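Local coordinates for protein flavocytochrome C3 fumarate reductase (Shewanella frigidimarina, PDB 1QO8) that catalyses the essentially unidirectional reduction of fumarate to succinate in vitro, using one FAD and four covalently bound c-type hemes per subunit of a periplasmic homodimer, at residues D190-G194 with G195-N199; G533-G536 with Y537-G541; S7-A10 with D11-S14. All coordinates share one frame; numbering follows the deposited sequence.

Interaction 1 (D190-G194 with G195-N199); sequences DAMKG and GRQQN
Gln197 N donates to Met192 O over 2.7 Å, and Gly195 N reaches Ala191 O at 2.8 Å; both donors lie moderately tilted from the carbonyl plane they address. A longer bond, Arg196 N to Lys193 O at 3.2 Å, comes from above its carbonyl, 69° out of the plane. With Arg196 at positive phi as the C-prime residue, the two bonds to Met192 O and Lys193 O make a Schellman motif, which ends helix 184-194 and turns the chain into a type I' turn from Gly195 to Gln198. Side chains close over this cap. Met192, bent at chi2 and chi3, brings its thioether in against Asn199, the two side chains sliding past each other in opposite directions; SD packs 3.6 Å from Asn199 CB and CE lies 3.4 Å from Asn199 O. The side chain of Gln197 crosses that of Met192 at about a right angle; a bend at chi2 (-69°) folds its amide back, setting NE2 3.6 Å from Met192 CB. Met192 also touches Ile201 and Val204 of helix 201-220. Arg196 joins the subunits: its NH1 is hydrogen-bonded to Ser518 OG and Leu516 O of the second subunit, and by similarity Arg196 belongs to a heme-binding site.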
ATOM      1  N   ASP A 190       7.165   3.580 -25.447  1.00 51.14           N
ATOM      2  CA  ASP A 190       5.727   3.780 -25.365  1.00 48.90           C
ATOM      3  C   ASP A 190       5.184   3.295 -24.031  1.00 46.99           C
ATOM      4  O   ASP A 190       4.307   3.908 -23.404  1.00 46.62           O
ATOM      5  CB  ASP A 190       5.028   3.005 -26.515  1.00 51.40           C
ATOM      6  CG  ASP A 190       5.139   3.616 -27.913  1.00 53.90           C
ATOM      7  OD1 ASP A 190       5.794   4.647 -28.142  1.00 52.62           O
ATOM      8  OD2 ASP A 190       4.580   3.057 -28.897  1.00 51.84           O
ATOM      9  N   ALA A 191       5.616   2.095 -23.614  1.00 46.67           N
ATOM     10  CA  ALA A 191       5.185   1.571 -22.318  1.00 47.13           C
ATOM     11  C   ALA A 191       5.650   2.483 -21.175  1.00 48.78           C
ATOM     12  O   ALA A 191       4.938   2.756 -20.187  1.00 47.21           O
ATOM     13  CB  ALA A 191       5.722   0.127 -22.126  1.00 45.57           C
ATOM     14  N   MET A 192       6.921   2.903 -21.252  1.00 49.39           N
ATOM     15  CA  MET A 192       7.502   3.654 -20.118  1.00 51.45           C
ATOM     16  C   MET A 192       6.751   4.947 -19.899  1.00 51.06           C
ATOM     17  O   MET A 192       6.417   5.425 -18.825  1.00 50.29           O
ATOM     18  CB  MET A 192       9.008   3.861 -20.338  1.00 49.72           C
ATOM     19  CG  MET A 192       9.778   2.539 -20.236  1.00 49.44           C
ATOM     20  SD  MET A 192       9.757   1.800 -18.593  1.00 53.64           S
ATOM     21  CE  MET A 192      10.453   3.150 -17.610  1.00 50.84           C
ATOM     22  N   LYS A 193       6.430   5.574 -21.036  1.00 53.13           N
ATOM     23  CA  LYS A 193       5.680   6.815 -21.098  1.00 51.25           C
ATOM     24  C   LYS A 193       4.244   6.569 -20.641  1.00 49.53           C
ATOM     25  O   LYS A 193       3.660   7.383 -19.893  1.00 48.29           O
ATOM     26  CB  LYS A 193       5.729   7.324 -22.545  1.00 53.77           C
ATOM     27  CG  LYS A 193       4.800   8.508 -22.729  1.00 59.06           C
ATOM     28  CD  LYS A 193       4.767   9.075 -24.140  1.00 62.07           C
ATOM     29  CE  LYS A 193       3.862  10.302 -24.117  1.00 62.67           C
ATOM     30  NZ  LYS A 193       3.526  10.800 -25.477  1.00 67.08           N
ATOM     31  N   GLY A 194       3.682   5.438 -21.123  1.00 47.89           N
ATOM     32  CA  GLY A 194       2.271   5.165 -20.711  1.00 47.41           C
ATOM     33  C   GLY A 194       2.246   4.925 -19.188  1.00 45.37           C
ATOM     34  O   GLY A 194       1.319   5.311 -18.522  1.00 44.63           O
ATOM     35  N   GLY A 195       3.287   4.330 -18.605  1.00 46.59           N
ATOM     36  CA  GLY A 195       3.377   4.133 -17.166  1.00 46.73           C
ATOM     37  C   GLY A 195       3.842   5.299 -16.327  1.00 46.56           C
ATOM     38  O   GLY A 195       4.251   5.113 -15.162  1.00 44.50           O
ATOM     39  N   ARG A 196       3.952   6.509 -16.872  1.00 48.88           N
ATOM     40  CA  ARG A 196       4.543   7.695 -16.260  1.00 49.42           C
ATOM     41  C   ARG A 196       5.984   7.542 -15.820  1.00 49.23           C
ATOM     42  O   ARG A 196       6.431   8.170 -14.849  1.00 47.99           O
ATOM     43  CB  ARG A 196       3.774   8.238 -15.038  1.00 51.56           C
ATOM     44  CG  ARG A 196       2.295   8.490 -15.345  1.00 54.70           C
ATOM     45  CD  ARG A 196       1.507   8.975 -14.112  1.00 53.66           C
ATOM     46  NE  ARG A 196       0.079   8.757 -14.428  1.00 53.34           N
ATOM     47  CZ  ARG A 196      -0.858   8.743 -13.518  1.00 55.08           C
ATOM     48  NH1 ARG A 196      -0.486   8.963 -12.224  1.00 50.63           N
ATOM     49  NH2 ARG A 196      -2.159   8.535 -13.812  1.00 55.15           N
ATOM     50  N   GLN A 197       6.769   6.691 -16.455  1.00 50.41           N
ATOM     51  CA  GLN A 197       8.165   6.453 -16.279  1.00 50.97           C
ATOM     52  C   GLN A 197       8.410   5.677 -14.984  1.00 50.74           C
ATOM     53  O   GLN A 197       9.567   5.514 -14.641  1.00 51.17           O
ATOM     54  CB  GLN A 197       9.085   7.683 -16.398  1.00 53.02           C
ATOM     55  CG  GLN A 197       8.993   8.397 -17.737  1.00 54.95           C
ATOM     56  CD  GLN A 197       9.552   7.624 -18.923  1.00 55.59           C
ATOM     57  OE1 GLN A 197       9.115   7.823 -20.059  1.00 57.42           O
ATOM     58  NE2 GLN A 197      10.495   6.725 -18.800  1.00 54.97           N
ATOM     59  N   GLN A 198       7.438   4.976 -14.438  1.00 50.11           N
ATOM     60  CA  GLN A 198       7.575   4.240 -13.171  1.00 47.45           C
ATOM     61  C   GLN A 198       7.793   2.740 -13.352  1.00 48.92           C
ATOM     62  O   GLN A 198       8.136   2.031 -12.371  1.00 47.32           O
ATOM     63  CB  GLN A 198       6.310   4.537 -12.377  1.00 47.73           C
ATOM     64  CG  GLN A 198       6.215   5.983 -11.852  1.00 51.59           C
ATOM     65  CD  GLN A 198       7.367   6.290 -10.920  1.00 54.63           C
ATOM     66  OE1 GLN A 198       7.869   5.480 -10.145  1.00 58.11           O
ATOM     67  NE2 GLN A 198       7.966   7.451 -10.916  1.00 57.14           N
ATOM     68  N   ASN A 199       7.574   2.255 -14.582  1.00 46.13           N
ATOM     69  CA  ASN A 199       7.679   0.850 -14.882  1.00 48.68           C
ATOM     70  C   ASN A 199       9.129   0.409 -14.591  1.00 48.88           C
ATOM     71  O   ASN A 199      10.020   1.198 -14.811  1.00 48.09           O
ATOM     72  CB  ASN A 199       7.428   0.355 -16.314  1.00 45.80           C
ATOM     73  CG  ASN A 199       6.305   1.038 -17.057  1.00 46.12           C
ATOM     74  OD1 ASN A 199       5.453   0.458 -17.775  1.00 47.07           O
ATOM     75  ND2 ASN A 199       6.324   2.338 -16.992  1.00 45.62           N
TER

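Interaction 2 (G533-G536 with Y537-G541); sequences GVHG and YNRLG. With FAD (flavin-adenine dinucleotide), chain G.
His535 and Arg539 run side by side and point the same way, and their contact is chiefly of the CH-pi kind: Arg539 CG stands 4.0 Å from the centroid of the His535 ring, almost on the ring normal. Val534 CG1 lies over the opposite face, offset toward the rim, so the imidazole is sandwiched between aliphatic groups. Closer to the backbone, His535 CB packs 3.8 Å from Arg539 CA. The one hydrogen bond between the two segments, Asn538 N to His535 O at 3.0 Å, closes a type II' beta turn whose second residue, Gly536, sits at a positive phi (43°) that side chains tolerate poorly. This turn belongs to the loop between strand 524-526 and helix 543-563 of the FAD-binding domain. At the flavin, the Arg539 chain bends at chi3 (64°), carrying NH1 to 3.3 Å from FAD N1, obliquely to the guanidinium; by similarity Arg539 also binds fumarate and succinate. With the imidazole of His535 cut back to an alanine, the ring face against Arg539 CG is gone, and the arginine stem would probably be freer to shift beside the flavin. Among outer contacts, Tyr537 stacks its ring on Trp356, while Asn538 OD1 accepts a hydrogen bond from Gln358 NE2.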
ATOM      1  N   GLY A 533       4.857  -3.563 -11.347  1.00 49.22           N
ATOM      2  CA  GLY A 533       6.094  -3.338 -12.054  1.00 49.05           C
ATOM      3  C   GLY A 533       6.130  -3.391 -13.572  1.00 48.70           C
ATOM      4  O   GLY A 533       6.995  -2.739 -14.199  1.00 47.86           O
ATOM      5  N   VAL A 534       5.393  -4.179 -14.302  1.00 45.88           N
ATOM      6  CA  VAL A 534       5.420  -4.223 -15.765  1.00 47.31           C
ATOM      7  C   VAL A 534       4.843  -2.922 -16.342  1.00 47.53           C
ATOM      8  O   VAL A 534       5.362  -2.369 -17.269  1.00 46.91           O
ATOM      9  CB  VAL A 534       4.634  -5.463 -16.257  1.00 45.95           C
ATOM     10  CG1 VAL A 534       4.679  -5.457 -17.808  1.00 47.80           C
ATOM     11  CG2 VAL A 534       5.337  -6.702 -15.744  1.00 45.71           C
ATOM     12  N   HIS A 535       3.780  -2.379 -15.751  1.00 44.02           N
ATOM     13  CA  HIS A 535       3.003  -1.277 -16.214  1.00 46.12           C
ATOM     14  C   HIS A 535       3.206   0.045 -15.476  1.00 45.74           C
ATOM     15  O   HIS A 535       2.633   1.072 -15.889  1.00 44.04           O
ATOM     16  CB  HIS A 535       1.490  -1.621 -16.144  1.00 43.50           C
ATOM     17  CG  HIS A 535       1.182  -2.882 -16.878  1.00 44.51           C
ATOM     18  ND1 HIS A 535       0.707  -4.021 -16.224  1.00 45.21           N
ATOM     19  CD2 HIS A 535       1.324  -3.202 -18.199  1.00 41.48           C
ATOM     20  CE1 HIS A 535       0.515  -4.983 -17.108  1.00 45.79           C
ATOM     21  NE2 HIS A 535       0.909  -4.515 -18.301  1.00 46.30           N
ATOM     22  N   GLY A 536       4.136   0.058 -14.518  1.00 45.24           N
ATOM     23  CA  GLY A 536       4.258   1.267 -13.698  1.00 43.19           C
ATOM     24  C   GLY A 536       2.931   1.837 -13.283  1.00 42.00           C
ATOM     25  O   GLY A 536       2.109   1.116 -12.683  1.00 42.69           O
ATOM     26  N   TYR A 537       2.713   3.130 -13.451  1.00 42.00           N
ATOM     27  CA  TYR A 537       1.455   3.733 -12.943  1.00 41.86           C
ATOM     28  C   TYR A 537       0.314   3.625 -13.924  1.00 41.08           C
ATOM     29  O   TYR A 537      -0.784   4.066 -13.560  1.00 41.93           O
ATOM     30  CB  TYR A 537       1.680   5.211 -12.551  1.00 43.28           C
ATOM     31  CG  TYR A 537       2.529   5.482 -11.335  1.00 45.40           C
ATOM     32  CD1 TYR A 537       3.197   4.456 -10.663  1.00 45.80           C
ATOM     33  CD2 TYR A 537       2.647   6.777 -10.817  1.00 45.76           C
ATOM     34  CE1 TYR A 537       3.954   4.718  -9.532  1.00 46.51           C
ATOM     35  CE2 TYR A 537       3.409   7.062  -9.682  1.00 46.72           C
ATOM     36  CZ  TYR A 537       4.048   6.021  -9.043  1.00 48.13           C
ATOM     37  OH  TYR A 537       4.793   6.227  -7.912  1.00 46.22           O
ATOM     38  N   ASN A 538       0.441   3.025 -15.118  1.00 42.59           N
ATOM     39  CA  ASN A 538      -0.781   3.015 -15.987  1.00 43.33           C
ATOM     40  C   ASN A 538      -0.607   1.950 -17.029  1.00 42.71           C
ATOM     41  O   ASN A 538       0.381   2.033 -17.775  1.00 43.05           O
ATOM     42  CB  ASN A 538      -0.972   4.396 -16.610  1.00 46.09           C
ATOM     43  CG  ASN A 538      -2.228   4.436 -17.476  1.00 48.05           C
ATOM     44  OD1 ASN A 538      -3.343   4.139 -17.068  1.00 47.27           O
ATOM     45  ND2 ASN A 538      -2.046   4.696 -18.762  1.00 48.31           N
ATOM     46  N   ARG A 539      -1.517   0.981 -17.106  1.00 44.31           N
ATOM     47  CA  ARG A 539      -1.383  -0.103 -18.111  1.00 43.56           C
ATOM     48  C   ARG A 539      -1.809   0.466 -19.479  1.00 46.47           C
ATOM     49  O   ARG A 539      -2.908   1.033 -19.464  1.00 46.22           O
ATOM     50  CB  ARG A 539      -2.343  -1.246 -17.732  1.00 42.53           C
ATOM     51  CG  ARG A 539      -2.547  -2.404 -18.702  1.00 43.90           C
ATOM     52  CD  ARG A 539      -3.827  -3.224 -18.467  1.00 39.94           C
ATOM     53  NE  ARG A 539      -4.941  -2.272 -18.715  1.00 43.03           N
ATOM     54  CZ  ARG A 539      -5.657  -2.100 -19.820  1.00 45.30           C
ATOM     55  NH1 ARG A 539      -5.406  -2.955 -20.817  1.00 44.45           N
ATOM     56  NH2 ARG A 539      -6.548  -1.121 -19.928  1.00 43.56           N
ATOM     57  N   LEU A 540      -1.029   0.283 -20.548  1.00 45.20           N
ATOM     58  CA  LEU A 540      -1.583   0.428 -21.898  1.00 43.75           C
ATOM     59  C   LEU A 540      -2.388  -0.724 -22.448  1.00 43.10           C
ATOM     60  O   LEU A 540      -2.096  -1.927 -22.265  1.00 44.21           O
ATOM     61  CB  LEU A 540      -0.370   0.672 -22.850  1.00 44.96           C
ATOM     62  CG  LEU A 540       0.442   1.934 -22.511  1.00 48.20           C
ATOM     63  CD1 LEU A 540       1.454   2.319 -23.580  1.00 46.63           C
ATOM     64  CD2 LEU A 540      -0.503   3.140 -22.370  1.00 47.27           C
ATOM     65  N   GLY A 541      -3.442  -0.474 -23.199  1.00 39.87           N
ATOM     66  CA  GLY A 541      -4.234  -1.504 -23.905  1.00 40.51           C
ATOM     67  C   GLY A 541      -3.335  -2.450 -24.702  1.00 41.00           C
ATOM     68  O   GLY A 541      -2.415  -1.997 -25.395  1.00 39.85           O
TER
HETATM   69  PA  FAD G 605      -6.767 -13.660 -14.714  1.00 37.10           P
HETATM   70  O1A FAD G 605      -7.069 -13.916 -16.158  1.00 36.29           O
HETATM   71  O2A FAD G 605      -7.636 -12.977 -13.930  1.00 34.89           O
HETATM   72  O5B FAD G 605      -6.965 -15.093 -14.101  1.00 38.68           O
HETATM   73  C5B FAD G 605      -6.597 -15.434 -12.701  1.00 37.74           C
HETATM   74  C4B FAD G 605      -7.167 -16.907 -12.388  1.00 37.13           C
HETATM   75  O4B FAD G 605      -6.736 -17.142 -10.959  1.00 36.70           O
HETATM   76  C3B FAD G 605      -8.728 -16.902 -12.288  1.00 36.57           C
HETATM   77  O3B FAD G 605      -9.451 -17.692 -13.120  1.00 34.67           O
HETATM   78  C2B FAD G 605      -9.037 -16.864 -10.747  1.00 37.21           C
HETATM   79  O2B FAD G 605     -10.263 -17.526 -10.352  1.00 40.43           O
HETATM   80  C1B FAD G 605      -7.917 -17.707 -10.262  1.00 36.52           C
HETATM   81  N9A FAD G 605      -7.585 -17.471  -8.851  1.00 40.56           N
HETATM   82  C8A FAD G 605      -7.600 -16.289  -8.153  1.00 37.92           C
HETATM   83  N7A FAD G 605      -7.364 -16.462  -6.881  1.00 38.16           N
HETATM   84  C5A FAD G 605      -7.175 -17.831  -6.713  1.00 37.60           C
HETATM   85  C6A FAD G 605      -6.967 -18.671  -5.538  1.00 38.01           C
HETATM   86  N6A FAD G 605      -6.858 -18.213  -4.321  1.00 38.15           N
HETATM   87  N1A FAD G 605      -6.811 -19.990  -5.815  1.00 37.75           N
HETATM   88  C2A FAD G 605      -6.999 -20.534  -7.064  1.00 39.56           C
HETATM   89  N3A FAD G 605      -7.215 -19.831  -8.199  1.00 38.68           N
HETATM   90  C4A FAD G 605      -7.317 -18.500  -7.935  1.00 38.96           C
HETATM   91  N1  FAD G 605      -5.495  -6.241 -21.302  1.00 45.98           N
HETATM   92  C2  FAD G 605      -4.886  -6.239 -22.457  1.00 47.89           C
HETATM   93  O2  FAD G 605      -3.720  -6.176 -22.667  1.00 45.75           O
HETATM   94  N3  FAD G 605      -5.594  -6.322 -23.695  1.00 52.54           N
HETATM   95  C4  FAD G 605      -6.978  -6.419 -23.585  1.00 53.17           C
HETATM   96  O4  FAD G 605      -7.642  -6.443 -24.582  1.00 56.32           O
HETATM   97  C4X FAD G 605      -7.633  -6.354 -22.281  1.00 48.56           C
HETATM   98  N5  FAD G 605      -8.972  -6.382 -22.197  1.00 46.53           N
HETATM   99  C5X FAD G 605      -9.593  -6.404 -20.994  1.00 44.72           C
HETATM  100  C6  FAD G 605     -10.994  -6.450 -20.978  1.00 43.24           C
HETATM  101  C7  FAD G 605     -11.653  -6.482 -19.774  1.00 45.29           C
HETATM  102  C7M FAD G 605     -13.144  -6.535 -19.671  1.00 43.57           C
HETATM  103  C8  FAD G 605     -10.872  -6.510 -18.562  1.00 44.00           C
HETATM  104  C8M FAD G 605     -11.578  -6.618 -17.245  1.00 44.80           C
HETATM  105  C9  FAD G 605      -9.501  -6.496 -18.576  1.00 40.94           C
HETATM  106  C9A FAD G 605      -8.820  -6.445 -19.769  1.00 42.13           C
HETATM  107  N10 FAD G 605      -7.419  -6.393 -19.909  1.00 41.14           N
HETATM  108  C10 FAD G 605      -6.813  -6.346 -21.106  1.00 44.56           C
HETATM  109  C1' FAD G 605      -6.546  -6.795 -18.761  1.00 43.11           C
HETATM  110  C2' FAD G 605      -6.036  -8.261 -18.973  1.00 41.42           C
HETATM  111  O2' FAD G 605      -7.242  -8.907 -19.504  1.00 42.40           O
HETATM  112  C3' FAD G 605      -5.885  -8.851 -17.550  1.00 39.59           C
HETATM  113  O3' FAD G 605      -4.935  -8.096 -16.786  1.00 42.08           O
HETATM  114  C4' FAD G 605      -5.050 -10.167 -17.703  1.00 41.19           C
HETATM  115  O4' FAD G 605      -5.945 -11.055 -18.440  1.00 37.41           O
HETATM  116  C5' FAD G 605      -4.902 -10.749 -16.251  1.00 36.37           C
HETATM  117  O5' FAD G 605      -4.447 -12.222 -16.514  1.00 41.82           O
HETATM  118  P   FAD G 605      -4.030 -13.166 -15.371  1.00 38.53           P
HETATM  119  O1P FAD G 605      -3.628 -14.444 -16.070  1.00 38.39           O
HETATM  120  O2P FAD G 605      -3.106 -12.418 -14.643  1.00 38.75           O
HETATM  121  O3P FAD G 605      -5.216 -13.229 -14.540  1.00 35.93           O

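Interaction 3 (S7-A10 with D11-S14); sequences SFHA and DMGS. With HEM (protoporphyrin IX containing Fe), chain E.
Over one face of the His9 imidazole sits the methyl of Met12, CE standing 4.2 Å from the ring centroid in a CH-pi contact, while heme C4A lies in plane at the edge of the same ring. The methyl also approaches the Phe8 ring obliquely, 3.6 Å from CE1, and Met12 SD completes a Met-aromatic contact at 4.9 Å from that ring's centroid. His9 ND1 lies in plane at the edge of the phenyl ring. One methyl thus serves two aromatic groups, because the Met12 chain runs extended to SD and then bends at chi3 (-74°), turning CE back over the imidazole. Phe8 CE1 in turn packs 3.7 Å from the heme meso carbon CHA, and Met12 CE comes within 3.8 Å of C2D, so both side chains border the porphyrin beside its axial ligand. His9 NE2 binds the heme iron, and His40 supplies the other axial nitrogen, giving the bis-histidine ligation of a c3-type multiheme cytochrome. Hydrogen bonding of His9 ND1 to Met5 O, one turn earlier, together with the iron bond helps hold the rotation of the imidazole, and probably makes it a more electron-rich ligand. Along the backbone, Asp11 N gives a nearly straight bond to Ser7 O at 2.9 Å. The winding then slackens: Met12 N bonds weakly to His9 O, and Gly13 N divides two weak bonds between His9 O and Ala10 O. Helix 5-12 lies at the surface of the cytochrome domain, its Phe8 edge-to-face with Phe92, its His9 facing His40 of helix 30-40 across the iron.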
ATOM      1  N   SER A   7     -32.701 -35.214  -7.292  1.00 40.45           N
ATOM      2  CA  SER A   7     -33.752 -36.130  -6.924  1.00 43.68           C
ATOM      3  C   SER A   7     -34.698 -36.402  -8.075  1.00 46.17           C
ATOM      4  O   SER A   7     -35.175 -37.527  -8.317  1.00 44.24           O
ATOM      5  CB  SER A   7     -34.416 -35.661  -5.634  1.00 45.02           C
ATOM      6  OG  SER A   7     -35.457 -34.736  -5.855  1.00 49.48           O
ATOM      7  N   PHE A   8     -35.002 -35.373  -8.882  1.00 44.97           N
ATOM      8  CA  PHE A   8     -35.647 -35.583 -10.174  1.00 47.73           C
ATOM      9  C   PHE A   8     -34.919 -36.645 -11.006  1.00 44.85           C
ATOM     10  O   PHE A   8     -35.647 -37.539 -11.484  1.00 46.00           O
ATOM     11  CB  PHE A   8     -35.772 -34.267 -10.954  1.00 46.59           C
ATOM     12  CG  PHE A   8     -36.374 -34.300 -12.308  1.00 46.61           C
ATOM     13  CD1 PHE A   8     -35.547 -34.502 -13.406  1.00 45.70           C
ATOM     14  CD2 PHE A   8     -37.739 -34.113 -12.476  1.00 48.22           C
ATOM     15  CE1 PHE A   8     -36.139 -34.525 -14.667  1.00 46.63           C
ATOM     16  CE2 PHE A   8     -38.307 -34.103 -13.752  1.00 50.09           C
ATOM     17  CZ  PHE A   8     -37.483 -34.307 -14.843  1.00 48.34           C
ATOM     18  N   HIS A   9     -33.612 -36.593 -11.137  1.00 41.73           N
ATOM     19  CA  HIS A   9     -32.902 -37.561 -11.916  1.00 45.37           C
ATOM     20  C   HIS A   9     -32.838 -38.963 -11.218  1.00 46.80           C
ATOM     21  O   HIS A   9     -32.856 -40.002 -11.929  1.00 46.94           O
ATOM     22  CB  HIS A   9     -31.452 -37.179 -12.273  1.00 44.14           C
ATOM     23  CG  HIS A   9     -31.422 -36.102 -13.321  1.00 48.90           C
ATOM     24  ND1 HIS A   9     -31.806 -34.793 -12.984  1.00 46.65           N
ATOM     25  CD2 HIS A   9     -31.140 -36.123 -14.655  1.00 45.67           C
ATOM     26  CE1 HIS A   9     -31.720 -34.063 -14.082  1.00 49.25           C
ATOM     27  NE2 HIS A   9     -31.386 -34.837 -15.099  1.00 47.71           N
ATOM     28  N   ALA A  10     -32.508 -39.000  -9.933  1.00 43.22           N
ATOM     29  CA  ALA A  10     -32.474 -40.248  -9.174  1.00 44.96           C
ATOM     30  C   ALA A  10     -33.824 -40.955  -9.251  1.00 43.08           C
ATOM     31  O   ALA A  10     -33.699 -42.114  -9.409  1.00 44.64           O
ATOM     32  CB  ALA A  10     -32.201 -40.185  -7.666  1.00 40.26           C
ATOM     33  N   ASP A  11     -34.954 -40.302  -9.166  1.00 47.33           N
ATOM     34  CA  ASP A  11     -36.238 -40.872  -9.362  1.00 52.60           C
ATOM     35  C   ASP A  11     -36.370 -41.563 -10.729  1.00 54.63           C
ATOM     36  O   ASP A  11     -37.074 -42.569 -10.795  1.00 52.94           O
ATOM     37  CB  ASP A  11     -37.362 -39.854  -9.241  1.00 54.05           C
ATOM     38  CG  ASP A  11     -37.540 -39.311  -7.827  1.00 56.35           C
ATOM     39  OD1 ASP A  11     -36.986 -39.861  -6.846  1.00 57.20           O
ATOM     40  OD2 ASP A  11     -38.258 -38.294  -7.703  1.00 56.24           O
ATOM     41  N   MET A  12     -35.712 -41.049 -11.756  1.00 53.22           N
ATOM     42  CA  MET A  12     -35.806 -41.683 -13.061  1.00 53.61           C
ATOM     43  C   MET A  12     -34.764 -42.780 -13.080  1.00 53.71           C
ATOM     44  O   MET A  12     -35.032 -43.765 -13.745  1.00 56.10           O
ATOM     45  CB  MET A  12     -35.633 -40.727 -14.219  1.00 52.17           C
ATOM     46  CG  MET A  12     -36.622 -39.591 -14.391  1.00 52.18           C
ATOM     47  SD  MET A  12     -36.082 -38.617 -15.828  1.00 50.88           S
ATOM     48  CE  MET A  12     -34.653 -37.753 -15.106  1.00 50.02           C
ATOM     49  N   GLY A  13     -33.635 -42.652 -12.416  1.00 52.89           N
ATOM     50  CA  GLY A  13     -32.489 -43.538 -12.660  1.00 52.79           C
ATOM     51  C   GLY A  13     -32.046 -44.011 -11.270  1.00 57.41           C
ATOM     52  O   GLY A  13     -32.746 -44.811 -10.586  1.00 56.35           O
ATOM     53  N   SER A  14     -30.952 -43.366 -10.820  1.00 55.71           N
ATOM     54  CA  SER A  14     -30.561 -43.447  -9.414  1.00 54.04           C
ATOM     55  C   SER A  14     -29.548 -42.341  -9.114  1.00 51.88           C
ATOM     56  O   SER A  14     -29.112 -41.691 -10.078  1.00 50.20           O
ATOM     57  CB  SER A  14     -29.863 -44.797  -9.179  1.00 52.69           C
ATOM     58  OG  SER A  14     -28.709 -44.892 -10.020  1.00 52.91           O
TER
HETATM   59  CHA HEM E 603     -34.007 -33.556 -17.573  1.00 44.96           C
HETATM   60  CHB HEM E 603     -29.764 -31.351 -16.973  1.00 42.49           C
HETATM   61  CHC HEM E 603     -27.544 -35.525 -16.071  1.00 44.93           C
HETATM   62  CHD HEM E 603     -31.349 -37.487 -18.309  1.00 42.65           C
HETATM   63  C1A HEM E 603     -33.044 -32.578 -17.377  1.00 45.80           C
HETATM   64  C2A HEM E 603     -33.311 -31.179 -17.233  1.00 45.29           C
HETATM   65  C3A HEM E 603     -32.150 -30.529 -17.052  1.00 45.01           C
HETATM   66  C4A HEM E 603     -31.120 -31.529 -17.028  1.00 41.70           C
HETATM   67  CMA HEM E 603     -31.948 -28.992 -16.899  1.00 40.22           C
HETATM   68  CAA HEM E 603     -34.727 -30.562 -17.302  1.00 48.28           C
HETATM   69  CBA HEM E 603     -34.922 -29.952 -18.658  1.00 53.32           C
HETATM   70  CGA HEM E 603     -36.208 -29.176 -18.815  1.00 58.86           C
HETATM   71  O1A HEM E 603     -36.600 -29.170 -20.009  1.00 61.72           O
HETATM   72  O2A HEM E 603     -36.635 -28.672 -17.741  1.00 62.48           O
HETATM   73  C1B HEM E 603     -28.823 -32.242 -16.574  1.00 41.59           C
HETATM   74  C2B HEM E 603     -27.610 -31.950 -15.886  1.00 44.64           C
HETATM   75  C3B HEM E 603     -27.034 -33.105 -15.616  1.00 44.94           C
HETATM   76  C4B HEM E 603     -27.855 -34.185 -16.149  1.00 44.59           C
HETATM   77  CMB HEM E 603     -27.040 -30.523 -15.569  1.00 37.00           C
HETATM   78  CAB HEM E 603     -25.784 -33.374 -14.775  1.00 46.62           C
HETATM   79  CBB HEM E 603     -25.529 -32.755 -13.616  1.00 49.59           C
HETATM   80  C1C HEM E 603     -28.388 -36.431 -16.703  1.00 46.18           C
HETATM   81  C2C HEM E 603     -28.085 -37.838 -16.930  1.00 43.78           C
HETATM   82  C3C HEM E 603     -29.158 -38.389 -17.506  1.00 46.30           C
HETATM   83  C4C HEM E 603     -30.130 -37.366 -17.736  1.00 44.37           C
HETATM   84  CMC HEM E 603     -26.775 -38.491 -16.488  1.00 40.17           C
HETATM   85  CAC HEM E 603     -29.439 -39.872 -17.890  1.00 48.78           C
HETATM   86  CBC HEM E 603     -28.983 -40.864 -16.985  1.00 46.97           C
HETATM   87  C1D HEM E 603     -32.427 -36.649 -18.248  1.00 43.50           C
HETATM   88  C2D HEM E 603     -33.786 -36.924 -18.697  1.00 45.85           C
HETATM   89  C3D HEM E 603     -34.503 -35.883 -18.479  1.00 46.42           C
HETATM   90  C4D HEM E 603     -33.635 -34.841 -17.910  1.00 46.65           C
HETATM   91  CMD HEM E 603     -34.166 -38.362 -19.212  1.00 45.82           C
HETATM   92  CAD HEM E 603     -36.009 -35.651 -18.774  1.00 50.27           C
HETATM   93  CBD HEM E 603     -36.057 -35.187 -20.288  1.00 57.85           C
HETATM   94  CGD HEM E 603     -37.330 -35.579 -20.959  1.00 63.96           C
HETATM   95  O1D HEM E 603     -37.766 -36.771 -20.808  1.00 66.02           O
HETATM   96  O2D HEM E 603     -37.905 -34.617 -21.587  1.00 66.91           O
HETATM   97  NA  HEM E 603     -31.672 -32.770 -17.235  1.00 43.80           N
HETATM   98  NB  HEM E 603     -28.965 -33.612 -16.641  1.00 44.26           N
HETATM   99  NC  HEM E 603     -29.614 -36.160 -17.261  1.00 45.25           N
HETATM  100  ND  HEM E 603     -32.365 -35.359 -17.805  1.00 45.81           N
HETATM  101 FE   HEM E 603     -30.658 -34.497 -17.205  1.00 41.99          FE

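Overall arrangement
Along the chain interaction 3 comes first, in the N-terminal cytochrome domain, followed by interaction 1 and then interaction 2, both within the FAD-binding domain. These last two are neighbours in space, with centres about 7 Å apart although more than 300 residues separate them: the end of helix 184-194 meets the loop preceding helix 543-563, and a probable hydrogen bond joins Gly195 O to Tyr537 N at 3.0 Å. Interaction 3 lies on the opposite side of the chain's centre, its centre about 53 Å from that of interaction 2. The contacts thus sample a peripheral heme and the flavin site, two parts of one molecule that unites multiheme electron transport with fumarate reduction.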